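Local structure of sorbitol-6-phosphate dehydrogenase (Erwinia amylovora CFBP1430, 5O3Z) at residues A[60-65]-A[73-78]; A[110-115]-A[159-164]; A[115-120]-A[166-171]; A[141-146]-A[236-241]. The protein catalyses, as a short-chain dehydrogenase/reductase, the oxidation of sorbitol 6-phosphate at its C2 position, probably a step in sorbitol use by the fire-blight bacterium. One frame throughout, in Å; residues are numbered along the deposited sequence.

Contact 1: A[60-65]-A[73-78]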
loop_
_atom_site.group_PDB
_atom_site.type_symbol
_atom_site.label_atom_id
_atom_site.label_comp_id
_atom_site.label_asym_id
_atom_site.label_seq_id
_atom_site.Cartn_x
_atom_site.Cartn_y
_atom_site.Cartn_z
ATOM N N TYR A 60 -4.297 34.824 18.205
ATOM C CA TYR A 60 -5.692 35.041 18.677
ATOM C C TYR A 60 -6.401 33.702 18.886
ATOM O O TYR A 60 -6.153 32.707 18.150
ATOM C CB TYR A 60 -6.496 35.866 17.689
ATOM C CG TYR A 60 -6.068 37.292 17.659
ATOM C CD1 TYR A 60 -4.963 37.696 16.872
ATOM C CD2 TYR A 60 -6.730 38.266 18.444
ATOM C CE1 TYR A 60 -4.535 39.030 16.855
ATOM C CE2 TYR A 60 -6.295 39.598 18.434
ATOM C CZ TYR A 60 -5.214 39.972 17.649
ATOM O OH TYR A 60 -4.832 41.279 17.655
ATOM N N GLY A 61 -7.231 33.648 19.923
ATOM C CA GLY A 61 -8.043 32.471 20.228
ATOM C C GLY A 61 -9.438 32.601 19.611
ATOM O O GLY A 61 -10.046 33.702 19.628
ATOM N N PHE A 62 -9.965 31.497 19.091
ATOM C CA PHE A 62 -11.308 31.470 18.460
ATOM C C PHE A 62 -12.052 30.237 18.936
ATOM O O PHE A 62 -11.428 29.235 19.213
ATOM C CB PHE A 62 -11.213 31.375 16.964
ATOM C CG PHE A 62 -10.518 32.531 16.322
ATOM C CD1 PHE A 62 -9.125 32.599 16.348
ATOM C CD2 PHE A 62 -11.215 33.512 15.638
ATOM C CE1 PHE A 62 -8.464 33.623 15.736
ATOM C CE2 PHE A 62 -10.548 34.579 15.061
ATOM C CZ PHE A 62 -9.169 34.619 15.084
ATOM N N LYS A 63 -13.385 30.349 19.083
ATOM C CA LYS A 63 -14.245 29.233 19.371
ATOM C C LYS A 63 -14.626 28.572 18.049
ATOM O O LYS A 63 -14.947 29.234 17.065
ATOM C CB LYS A 63 -15.526 29.706 20.080
ATOM C CG LYS A 63 -16.165 28.668 20.991
ATOM C CD LYS A 63 -17.317 27.949 20.317
ATOM C CE LYS A 63 -18.254 27.291 21.339
ATOM N NZ LYS A 63 -17.861 25.875 21.641
ATOM N N VAL A 64 -14.565 27.250 18.027
ATOM C CA VAL A 64 -15.171 26.512 16.879
ATOM C C VAL A 64 -15.623 25.097 17.286
ATOM O O VAL A 64 -15.023 24.443 18.143
ATOM C CB VAL A 64 -14.264 26.461 15.620
ATOM C CG1 VAL A 64 -13.024 25.578 15.868
ATOM C CG2 VAL A 64 -15.070 25.970 14.424
ATOM N N ASP A 65 -16.763 24.702 16.691
ATOM C CA ASP A 65 -17.265 23.357 16.754
ATOM C C ASP A 65 -17.048 22.894 15.355
ATOM O O ASP A 65 -17.802 23.310 14.433
ATOM C CB ASP A 65 -18.772 23.353 17.123
ATOM C CG ASP A 65 -19.406 21.968 17.001
ATOM O OD1 ASP A 65 -18.701 20.957 16.786
ATOM O OD2 ASP A 65 -20.622 21.866 17.162
ATOM N N GLU A 73 -17.840 28.169 9.231
ATOM C CA GLU A 73 -17.840 29.250 8.280
ATOM C C GLU A 73 -17.584 30.570 9.003
ATOM O O GLU A 73 -16.915 31.411 8.466
ATOM C CB GLU A 73 -19.145 29.303 7.513
ATOM C CG GLU A 73 -19.293 28.185 6.503
ATOM C CD GLU A 73 -20.738 28.011 6.082
ATOM O OE1 GLU A 73 -21.634 28.599 6.758
ATOM O OE2 GLU A 73 -20.957 27.319 5.071
ATOM N N ALA A 74 -18.021 30.692 10.257
ATOM C CA ALA A 74 -17.780 31.939 11.006
ATOM C C ALA A 74 -16.319 32.031 11.436
ATOM O O ALA A 74 -15.734 33.139 11.472
ATOM C CB ALA A 74 -18.712 32.075 12.221
ATOM N N LEU A 75 -15.722 30.885 11.772
ATOM C CA LEU A 75 -14.303 30.850 12.150
ATOM C C LEU A 75 -13.460 31.357 11.042
ATOM O O LEU A 75 -12.585 32.202 11.251
ATOM C CB LEU A 75 -13.857 29.442 12.562
ATOM C CG LEU A 75 -12.367 29.223 12.897
ATOM C CD1 LEU A 75 -12.059 29.746 14.275
ATOM C CD2 LEU A 75 -11.996 27.759 12.738
ATOM N N ALA A 76 -13.759 30.933 9.808
ATOM C CA ALA A 76 -13.026 31.419 8.661
ATOM C C ALA A 76 -13.185 32.899 8.477
ATOM O O ALA A 76 -12.211 33.619 8.197
ATOM C CB ALA A 76 -13.433 30.703 7.410
ATOM N N ARG A 77 -14.407 33.397 8.609
ATOM C CA ARG A 77 -14.602 34.898 8.569
ATOM C C ARG A 77 -13.772 35.604 9.666
ATOM O O ARG A 77 -13.056 36.535 9.377
ATOM C CB ARG A 77 -16.095 35.290 8.654
ATOM C CG ARG A 77 -16.794 35.131 7.316
ATOM C CD ARG A 77 -18.217 35.687 7.244
ATOM N NE ARG A 77 -19.015 35.204 8.369
ATOM C CZ ARG A 77 -19.742 34.081 8.397
ATOM N NH1 ARG A 77 -19.822 33.251 7.335
ATOM N NH2 ARG A 77 -20.408 33.776 9.505
ATOM N N ALA A 78 -13.808 35.071 10.880
ATOM C CA ALA A 78 -13.092 35.632 12.005
ATOM C C ALA A 78 -11.573 35.653 11.815
ATOM O O ALA A 78 -10.885 36.655 12.079
ATOM C CB ALA A 78 -13.448 34.862 13.264
#

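Contact 2: A[110-115]-A[159-164]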
loop_
_atom_site.group_PDB
_atom_site.type_symbol
_atom_site.label_atom_id
_atom_site.label_comp_id
_atom_site.label_asym_id
_atom_site.label_seq_id
_atom_site.Cartn_x
_atom_site.Cartn_y
_atom_site.Cartn_z
ATOM N N ASP A 110 -21.060 7.263 14.660
ATOM C CA ASP A 110 -21.434 8.550 14.106
ATOM C C ASP A 110 -20.584 9.734 14.564
ATOM O O ASP A 110 -20.204 10.561 13.724
ATOM C CB ASP A 110 -22.906 8.877 14.388
ATOM C CG ASP A 110 -23.821 8.501 13.223
ATOM O OD1 ASP A 110 -23.558 8.904 12.056
ATOM O OD2 ASP A 110 -24.813 7.796 13.490
ATOM N N LEU A 111 -20.354 9.836 15.877
ATOM C CA LEU A 111 -19.532 10.903 16.436
ATOM C C LEU A 111 -18.111 10.823 15.864
ATOM O O LEU A 111 -17.582 11.770 15.330
ATOM C CB LEU A 111 -19.525 10.785 17.961
ATOM C CG LEU A 111 -18.974 11.978 18.775
ATOM C CD1 LEU A 111 -19.677 13.310 18.484
ATOM C CD2 LEU A 111 -19.089 11.606 20.253
ATOM N N SER A 112 -17.529 9.634 15.899
ATOM C CA SER A 112 -16.214 9.461 15.226
ATOM C C SER A 112 -16.183 10.055 13.838
ATOM O O SER A 112 -15.249 10.812 13.518
ATOM C CB SER A 112 -15.753 7.997 15.208
ATOM O OG SER A 112 -14.442 7.949 14.588
ATOM N N LEU A 113 -17.223 9.824 13.025
ATOM C CA LEU A 113 -17.258 10.377 11.665
ATOM C C LEU A 113 -17.349 11.908 11.649
ATOM O O LEU A 113 -16.709 12.586 10.837
ATOM C CB LEU A 113 -18.399 9.779 10.832
ATOM C CG LEU A 113 -18.359 8.246 10.660
ATOM C CD1 LEU A 113 -19.514 7.788 9.778
ATOM C CD2 LEU A 113 -17.047 7.759 10.101
ATOM N N GLN A 114 -18.117 12.459 12.577
ATOM C CA GLN A 114 -18.311 13.922 12.615
ATOM C C GLN A 114 -16.977 14.630 12.967
ATOM O O GLN A 114 -16.523 15.490 12.256
ATOM C CB GLN A 114 -19.448 14.276 13.632
ATOM C CG GLN A 114 -20.883 14.009 13.141
ATOM C CD GLN A 114 -21.208 14.672 11.791
ATOM O OE1 GLN A 114 -20.841 15.809 11.540
ATOM N NE2 GLN A 114 -21.893 13.950 10.911
ATOM N N VAL A 115 -16.370 14.208 14.053
ATOM C CA VAL A 115 -15.184 14.834 14.626
ATOM C C VAL A 115 -13.968 14.539 13.717
ATOM O O VAL A 115 -13.248 15.459 13.342
ATOM C CB VAL A 115 -14.961 14.377 16.077
ATOM C CG1 VAL A 115 -13.666 14.954 16.649
ATOM C CG2 VAL A 115 -16.121 14.841 16.962
ATOM N N SER A 159 -11.049 3.574 13.048
ATOM C CA SER A 159 -10.401 3.219 11.780
ATOM C C SER A 159 -11.141 3.672 10.524
ATOM O O SER A 159 -10.549 4.181 9.604
ATOM C CB SER A 159 -10.119 1.733 11.703
ATOM O OG SER A 159 -9.002 1.407 12.542
ATOM N N ALA A 160 -12.441 3.485 10.516
ATOM C CA ALA A 160 -13.273 3.933 9.430
ATOM C C ALA A 160 -13.027 5.442 9.136
ATOM O O ALA A 160 -12.828 5.874 7.989
ATOM C CB ALA A 160 -14.738 3.654 9.780
ATOM N N ALA A 161 -13.003 6.230 10.204
ATOM C CA ALA A 161 -12.927 7.658 10.064
ATOM C C ALA A 161 -11.523 8.101 9.696
ATOM O O ALA A 161 -11.392 8.976 8.927
ATOM C CB ALA A 161 -13.332 8.300 11.371
ATOM N N LYS A 162 -10.488 7.440 10.254
ATOM C CA LYS A 162 -9.103 7.768 9.983
ATOM C C LYS A 162 -8.690 7.309 8.610
ATOM O O LYS A 162 -8.069 8.057 7.908
ATOM C CB LYS A 162 -8.157 7.185 11.037
ATOM C CG LYS A 162 -8.227 7.857 12.417
ATOM C CD LYS A 162 -7.982 9.364 12.371
ATOM C CE LYS A 162 -8.198 10.024 13.744
ATOM N NZ LYS A 162 -7.724 11.445 13.758
ATOM N N PHE A 163 -9.068 6.107 8.197
ATOM C CA PHE A 163 -8.902 5.783 6.756
ATOM C C PHE A 163 -9.614 6.789 5.835
ATOM O O PHE A 163 -9.082 7.307 4.820
ATOM C CB PHE A 163 -9.495 4.383 6.506
ATOM C CG PHE A 163 -8.517 3.246 6.661
ATOM C CD1 PHE A 163 -8.053 2.863 7.912
ATOM C CD2 PHE A 163 -8.113 2.533 5.580
ATOM C CE1 PHE A 163 -7.156 1.819 8.048
ATOM C CE2 PHE A 163 -7.232 1.466 5.717
ATOM C CZ PHE A 163 -6.807 1.073 6.947
ATOM N N GLY A 164 -10.851 7.114 6.181
ATOM C CA GLY A 164 -11.598 8.106 5.410
ATOM C C GLY A 164 -10.879 9.430 5.295
ATOM O O GLY A 164 -10.822 10.021 4.206
#

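Contact 3: A[115-120]-A[166-171]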
loop_
_atom_site.group_PDB
_atom_site.type_symbol
_atom_site.label_atom_id
_atom_site.label_comp_id
_atom_site.label_asym_id
_atom_site.label_seq_id
_atom_site.Cartn_x
_atom_site.Cartn_y
_atom_site.Cartn_z
ATOM N N VAL A 115 -16.370 14.208 14.053
ATOM C CA VAL A 115 -15.184 14.834 14.626
ATOM C C VAL A 115 -13.968 14.539 13.717
ATOM O O VAL A 115 -13.248 15.459 13.342
ATOM C CB VAL A 115 -14.961 14.377 16.077
ATOM C CG1 VAL A 115 -13.666 14.954 16.649
ATOM C CG2 VAL A 115 -16.121 14.841 16.962
ATOM N N ASN A 116 -13.815 13.280 13.290
ATOM C CA ASN A 116 -12.607 12.915 12.570
ATOM C C ASN A 116 -12.621 13.201 11.121
ATOM O O ASN A 116 -11.556 13.365 10.525
ATOM C CB ASN A 116 -12.305 11.488 12.783
ATOM C CG ASN A 116 -11.757 11.259 14.119
ATOM O OD1 ASN A 116 -10.682 11.818 14.423
ATOM N ND2 ASN A 116 -12.459 10.482 14.964
ATOM N N LEU A 117 -13.820 13.281 10.535
ATOM C CA LEU A 117 -13.946 13.346 9.124
ATOM C C LEU A 117 -14.715 14.526 8.636
ATOM O O LEU A 117 -14.206 15.248 7.824
ATOM C CB LEU A 117 -14.537 12.020 8.582
ATOM C CG LEU A 117 -14.539 11.675 7.104
ATOM C CD1 LEU A 117 -13.146 11.906 6.520
ATOM C CD2 LEU A 117 -14.962 10.201 7.001
ATOM N N VAL A 118 -15.963 14.741 9.080
ATOM C CA VAL A 118 -16.729 15.849 8.548
ATOM C C VAL A 118 -16.084 17.219 8.957
ATOM O O VAL A 118 -16.058 18.174 8.176
ATOM C CB VAL A 118 -18.194 15.766 9.024
ATOM C CG1 VAL A 118 -18.928 17.071 8.803
ATOM C CG2 VAL A 118 -18.899 14.599 8.357
ATOM N N GLY A 119 -15.550 17.285 10.157
ATOM C CA GLY A 119 -14.826 18.477 10.591
ATOM C C GLY A 119 -13.668 18.773 9.687
ATOM O O GLY A 119 -13.405 19.927 9.362
ATOM N N TYR A 120 -13.004 17.707 9.223
ATOM C CA TYR A 120 -11.848 17.881 8.380
ATOM C C TYR A 120 -12.270 18.395 7.044
ATOM O O TYR A 120 -11.620 19.267 6.492
ATOM C CB TYR A 120 -10.987 16.603 8.346
ATOM C CG TYR A 120 -9.790 16.607 7.368
ATOM C CD1 TYR A 120 -9.028 17.745 7.130
ATOM C CD2 TYR A 120 -9.345 15.423 6.795
ATOM C CE1 TYR A 120 -7.937 17.732 6.253
ATOM C CE2 TYR A 120 -8.259 15.381 5.910
ATOM C CZ TYR A 120 -7.541 16.535 5.676
ATOM O OH TYR A 120 -6.470 16.536 4.856
ATOM N N VAL A 166 -7.633 9.706 4.963
ATOM C CA VAL A 166 -6.624 9.521 3.908
ATOM C C VAL A 166 -7.242 9.760 2.590
ATOM O O VAL A 166 -6.700 10.480 1.778
ATOM C CB VAL A 166 -6.007 8.125 3.968
ATOM C CG1 VAL A 166 -5.059 7.942 2.745
ATOM C CG2 VAL A 166 -5.321 7.963 5.319
ATOM N N GLY A 167 -8.399 9.152 2.393
ATOM C CA GLY A 167 -9.180 9.372 1.156
ATOM C C GLY A 167 -9.493 10.840 0.882
ATOM O O GLY A 167 -9.336 11.325 -0.237
ATOM N N LEU A 168 -9.952 11.527 1.928
ATOM C CA LEU A 168 -10.232 12.969 1.782
ATOM C C LEU A 168 -8.967 13.760 1.462
ATOM O O LEU A 168 -8.944 14.520 0.498
ATOM C CB LEU A 168 -10.932 13.519 3.018
ATOM C CG LEU A 168 -11.261 14.993 2.916
ATOM C CD1 LEU A 168 -12.081 15.337 1.684
ATOM C CD2 LEU A 168 -11.956 15.430 4.134
ATOM N N THR A 169 -7.870 13.460 2.179
ATOM C CA THR A 169 -6.545 14.028 1.867
ATOM C C THR A 169 -6.137 13.827 0.399
ATOM O O THR A 169 -5.655 14.764 -0.208
ATOM C CB THR A 169 -5.430 13.512 2.820
ATOM O OG1 THR A 169 -5.461 14.142 4.095
ATOM C CG2 THR A 169 -4.080 13.698 2.220
ATOM N N GLN A 170 -6.350 12.660 -0.224
ATOM C CA GLN A 170 -5.941 12.480 -1.597
ATOM C C GLN A 170 -6.851 13.259 -2.583
ATOM O O GLN A 170 -6.357 13.868 -3.539
ATOM C CB GLN A 170 -5.871 10.963 -1.967
ATOM C CG GLN A 170 -4.861 10.213 -1.141
ATOM C CD GLN A 170 -4.757 8.745 -1.563
ATOM O OE1 GLN A 170 -5.226 8.377 -2.603
ATOM N NE2 GLN A 170 -4.141 7.947 -0.717
ATOM N N SER A 171 -8.171 13.183 -2.397
ATOM C CA SER A 171 -9.088 13.928 -3.220
ATOM C C SER A 171 -8.804 15.455 -3.084
ATOM O O SER A 171 -8.806 16.159 -4.094
ATOM C CB SER A 171 -10.550 13.705 -2.821
ATOM O OG SER A 171 -11.026 12.484 -3.350
#

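Contact 4: A[141-146]-A[236-241]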
loop_
_atom_site.group_PDB
_atom_site.type_symbol
_atom_site.label_atom_id
_atom_site.label_comp_id
_atom_site.label_asym_id
_atom_site.label_seq_id
_atom_site.Cartn_x
_atom_site.Cartn_y
_atom_site.Cartn_z
ATOM N N ILE A 141 -2.688 20.199 6.678
ATOM C CA ILE A 141 -2.127 19.019 7.293
ATOM C C ILE A 141 -3.095 18.486 8.274
ATOM O O ILE A 141 -3.441 19.173 9.241
ATOM C CB ILE A 141 -0.781 19.337 7.959
ATOM C CG1 ILE A 141 0.265 19.581 6.848
ATOM C CG2 ILE A 141 -0.316 18.183 8.830
ATOM C CD1 ILE A 141 1.510 20.298 7.313
ATOM N N GLN A 142 -3.485 17.208 8.106
ATOM C CA GLN A 142 -4.315 16.520 9.091
ATOM C C GLN A 142 -3.556 15.649 10.079
ATOM O O GLN A 142 -2.730 14.823 9.699
ATOM C CB GLN A 142 -5.293 15.580 8.357
ATOM C CG GLN A 142 -6.438 15.054 9.230
ATOM C CD GLN A 142 -6.957 13.634 8.828
ATOM O OE1 GLN A 142 -6.345 12.908 8.019
ATOM N NE2 GLN A 142 -8.053 13.209 9.489
ATOM N N ILE A 143 -3.891 15.722 11.337
ATOM C CA ILE A 143 -3.372 14.763 12.335
ATOM C C ILE A 143 -4.201 13.468 12.230
ATOM O O ILE A 143 -5.397 13.507 12.388
ATOM C CB ILE A 143 -3.454 15.329 13.740
ATOM C CG1 ILE A 143 -2.732 16.702 13.825
ATOM C CG2 ILE A 143 -2.874 14.356 14.720
ATOM C CD1 ILE A 143 -1.347 16.761 13.107
ATOM N N ASN A 144 -3.541 12.344 11.899
ATOM C CA ASN A 144 -4.187 11.089 11.682
ATOM C C ASN A 144 -3.398 10.143 12.604
ATOM O O ASN A 144 -2.747 10.605 13.583
ATOM C CB ASN A 144 -4.203 10.808 10.159
ATOM C CG ASN A 144 -5.240 9.746 9.740
ATOM O OD1 ASN A 144 -5.285 8.629 10.277
ATOM N ND2 ASN A 144 -6.035 10.099 8.774
ATOM N N SER A 145 -3.384 8.862 12.282
ATOM C CA SER A 145 -3.085 7.822 13.211
ATOM C C SER A 145 -2.582 6.644 12.387
ATOM O O SER A 145 -2.973 6.486 11.225
ATOM C CB SER A 145 -4.333 7.404 13.951
ATOM O OG SER A 145 -4.132 6.265 14.814
ATOM N N LYS A 146 -1.802 5.783 13.003
ATOM C CA LYS A 146 -1.531 4.492 12.363
ATOM C C LYS A 146 -2.827 3.669 12.152
ATOM O O LYS A 146 -2.922 2.862 11.226
ATOM C CB LYS A 146 -0.485 3.738 13.151
ATOM C CG LYS A 146 -0.906 3.314 14.513
ATOM C CD LYS A 146 0.191 2.458 15.101
ATOM C CE LYS A 146 0.096 2.314 16.596
ATOM N NZ LYS A 146 -0.833 1.198 16.917
ATOM N N ASN A 236 8.067 18.339 14.077
ATOM C CA ASN A 236 9.196 18.298 13.132
ATOM C C ASN A 236 8.722 18.054 11.754
ATOM O O ASN A 236 8.967 18.857 10.829
ATOM C CB ASN A 236 10.240 17.255 13.604
ATOM C CG ASN A 236 11.105 17.783 14.765
ATOM O OD1 ASN A 236 11.103 18.989 15.027
ATOM N ND2 ASN A 236 11.824 16.877 15.486
ATOM N N VAL A 237 7.945 16.960 11.618
ATOM C CA VAL A 237 7.418 16.518 10.343
ATOM C C VAL A 237 6.388 17.535 9.793
ATOM O O VAL A 237 6.378 17.893 8.601
ATOM C CB VAL A 237 6.761 15.129 10.524
ATOM C CG1 VAL A 237 6.014 14.704 9.284
ATOM C CG2 VAL A 237 7.767 14.045 10.913
ATOM N N LEU A 238 5.492 17.953 10.669
ATOM C CA LEU A 238 4.547 19.014 10.298
ATOM C C LEU A 238 5.254 20.213 9.647
ATOM O O LEU A 238 4.895 20.693 8.542
ATOM C CB LEU A 238 3.720 19.402 11.514
ATOM C CG LEU A 238 2.506 20.300 11.215
ATOM C CD1 LEU A 238 1.493 20.089 12.317
ATOM C CD2 LEU A 238 2.878 21.767 11.141
ATOM N N LEU A 239 6.325 20.658 10.289
ATOM C CA LEU A 239 7.037 21.868 9.815
ATOM C C LEU A 239 7.661 21.649 8.474
ATOM O O LEU A 239 7.667 22.560 7.626
ATOM C CB LEU A 239 8.100 22.290 10.808
ATOM C CG LEU A 239 7.610 22.884 12.144
ATOM C CD1 LEU A 239 8.781 23.181 13.089
ATOM C CD2 LEU A 239 6.752 24.100 11.893
ATOM N N PHE A 240 8.128 20.412 8.224
ATOM C CA PHE A 240 8.799 20.173 6.991
ATOM C C PHE A 240 7.774 20.181 5.911
ATOM O O PHE A 240 7.919 20.939 4.923
ATOM C CB PHE A 240 9.629 18.857 7.016
ATOM C CG PHE A 240 10.149 18.515 5.669
ATOM C CD1 PHE A 240 11.116 19.324 5.066
ATOM C CD2 PHE A 240 9.565 17.519 4.917
ATOM C CE1 PHE A 240 11.554 19.078 3.774
ATOM C CE2 PHE A 240 9.990 17.259 3.638
ATOM C CZ PHE A 240 10.996 18.041 3.061
ATOM N N TYR A 241 6.693 19.373 6.049
ATOM C CA TYR A 241 5.640 19.345 4.984
ATOM C C TYR A 241 4.860 20.677 4.802
ATOM O O TYR A 241 4.338 21.002 3.730
ATOM C CB TYR A 241 4.749 18.071 5.068
ATOM C CG TYR A 241 5.526 16.767 4.700
ATOM C CD1 TYR A 241 5.607 16.340 3.384
ATOM C CD2 TYR A 241 6.181 16.027 5.638
ATOM C CE1 TYR A 241 6.377 15.193 3.030
ATOM C CE2 TYR A 241 6.899 14.880 5.301
ATOM C CZ TYR A 241 6.981 14.465 4.016
ATOM O OH TYR A 241 7.649 13.322 3.635
#

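Contact 1: A[60-65]-A[73-78]
Leu75, on the inner side of helix 69-83, packs between Phe62 and Val64 of the strand segment, and the side-chain contact is apolar. Its CG is trans to the main-chain nitrogen (chi1 176°), which carries the two methyl groups toward the strand. CD1 presses on the CB of Phe62 at 3.3 Å, a tight carbon-carbon approach, and stands oblique to the ring. CD2 serves the isopropyl group of Val64, 3.9 Å from its CB, the two side chains crossing nearly at a right angle. One helical turn on, Ala78 meets the Phe62 ring at its edge, with CB 3.4 Å from CE2; a methyl group is short enough for the broad ring to lie close to the helix. Lys63, between Phe62 and Val64 in the chain, points away from the helix, and its NZ bonds to the carbonyl O of Leu38.

The segments run nearly antiparallel (160°), as strand and following helix do in the beta-alpha-beta crossover of a Rossmann fold. Leu75 also touches Ala36 of strand 32-37 and Phe127 of helix 106-133. With dispersion and shape fit as its means of attachment, helix 69-83 is held to the edge strand by hydrophobic burial, while Phe62 remains partly exposed.

Contact 2: A[110-115]-A[159-164]
Helices 106-133 and 156-176 come close here, with the CA atoms of Leu113 and Ala161 5.4 Å apart, and at the closest point the groups are small, alanine and serine. Ala161 is the hub: its CB points at the neighbouring helix and meets Ser112 OG at 3.4 Å. The hydroxyl reaches that far because the side chain extends directly away from its own amide nitrogen (chi1 -177°); a weak hydrogen bond to the carbonyl O of Gly157 gives it a polar partner in helix 156-176. Leu113 starts off to one side, but its CD2 methyl comes back to within 4.0 Å of the Ala161 CB, closing the contact with an apolar flank. The same leucine packs on Leu117 of the second subunit.

Ala161 belongs to the Tyr-x-x-x-Lys signature of short-chain dehydrogenases, which ends at Lys162. Lys162 takes no part in the packing; its NZ makes weak hydrogen bonds to Asn116 OD1 and to the carbonyl O atoms of Ala93 and Ile143. Asn116 ND2 in turn is bonded to the carbonyl O of Ser112. With a methyl and a hydroxyl at the closest point and a leucine methyl beside them, the signature helix lies next to the helix carrying Asn116, consistent with an active site between them.

Contact 3: A[115-120]-A[166-171]
Tyr120 meets Leu168 and Thr169 where the two long interface helices of the short-chain dehydrogenase fold, 106-133 and 156-176, run side by side; in this family such a pair joins its counterpart from a second subunit in a four-helix bundle. The short segments are nearly parallel (19°), with axes 10.7 Å apart, and large side chains fill the gap. Tyr120 spans it: a trans first torsion (chi1 174°) sends the ring out to the other helix, and its OH makes a 2.7 Å hydrogen bond with Thr169 OG1, which lies in the ring plane at the edge. Either hydroxyl could be the donor. Thr169 OG1 also bonds to Ser185 OG, so the buried phenol joins a short chain of hydroxyls.

Leu168 supplies the apolar half. Its side chain and that of Tyr120 slide past each other in opposite directions, CD2 lying oblique to the ring and 3.7 Å from Tyr120 CD2. More loosely, the same methyl faces Leu117 CD1 at 4.4 Å. Leucine and tyrosine suit places where helices stand apart: long side chains such as these span most of the distance, and Tyr120 reaches even the short Thr169. Helix 106-133 takes a wider pi-type turn at 115-118, around Asn116, which probably corresponds to the active-site asparagine of many relatives.

On the sheet side, Tyr120 touches Ile140 and Gln142 of strand 139-145 and Val183 of strand 182-188; at the subunit interface, Val118 packs on Leu113 and Leu168 on Ser156 of the second subunit.

Contact 4: A[141-146]-A[236-241]
Ile141 lays its CD1 methyl against Leu238, 3.6 Å from the carbonyl O and 4.0 Å from CG. The chain reaches so far because CG1 is swung away from the carbonyl carbon (chi1 -71°) and CD1 continues the chain extended, up to the helix backbone and near the carbonyl carbon of Tyr241. Ile143, two residues along the same face of the strand, touches more lightly, its CD1 4.4 Å from Leu238 CD1. Branched isoleucines fit a central strand, covering the sheet with stiff, apolar side chains. Leu238 meets both isoleucines and also touches Leu22 of helix 17-28.

Strand and helix run nearly antiparallel (155°). Tyr241 starts toward the strand, but its ring leads away, edge-to-face with His184, and its OH bonds to Tyr241 OH of the third subunit; Phe240 stacks on Phe240 of that chain.

Gln142 and Asn144 put their amides on the other face of the strand. Asn144 ND2 donates to Gln142 OE1 at 2.9 Å, from above the carbonyl plane, and also bonds to the carbonyl O of Lys162; Gln142 OE1 has a second partner in Ser185 OG. Asn144 OD1 receives Ser145 N at 2.8 Å on an in-plane lone pair, though the bond is bent (132°). Both ends of the amide are thus gripped, fixing its rotation just before Ser145, which probably corresponds to the active-site serine of the family. The strand therefore combines apolar contact with helix 231-242 on one face and a hydrogen-bonded amide network on the other, next to that serine.

Contacts 2 and 3 join the same two helices, 106-133 and 156-176, share Val115 and both touch the second subunit; their centres lie 8 Å apart. The first works by closeness and small groups, the second by long side chains and a buried hydroxyl pair. Contacts 1 and 4 are strand-helix packings of one parallel sheet, about 22 Å apart by their centres: contact 1 is partly exposed at the edge strand and touches no other chain, whereas contact 4 is buried on a central strand, with its helix meeting the third subunit. Lys162 O bonds Asn144, and Gln142 packs on Tyr120, so 141-146 meets both helices of contacts 2 and 3, across the sheet from helix 231-242.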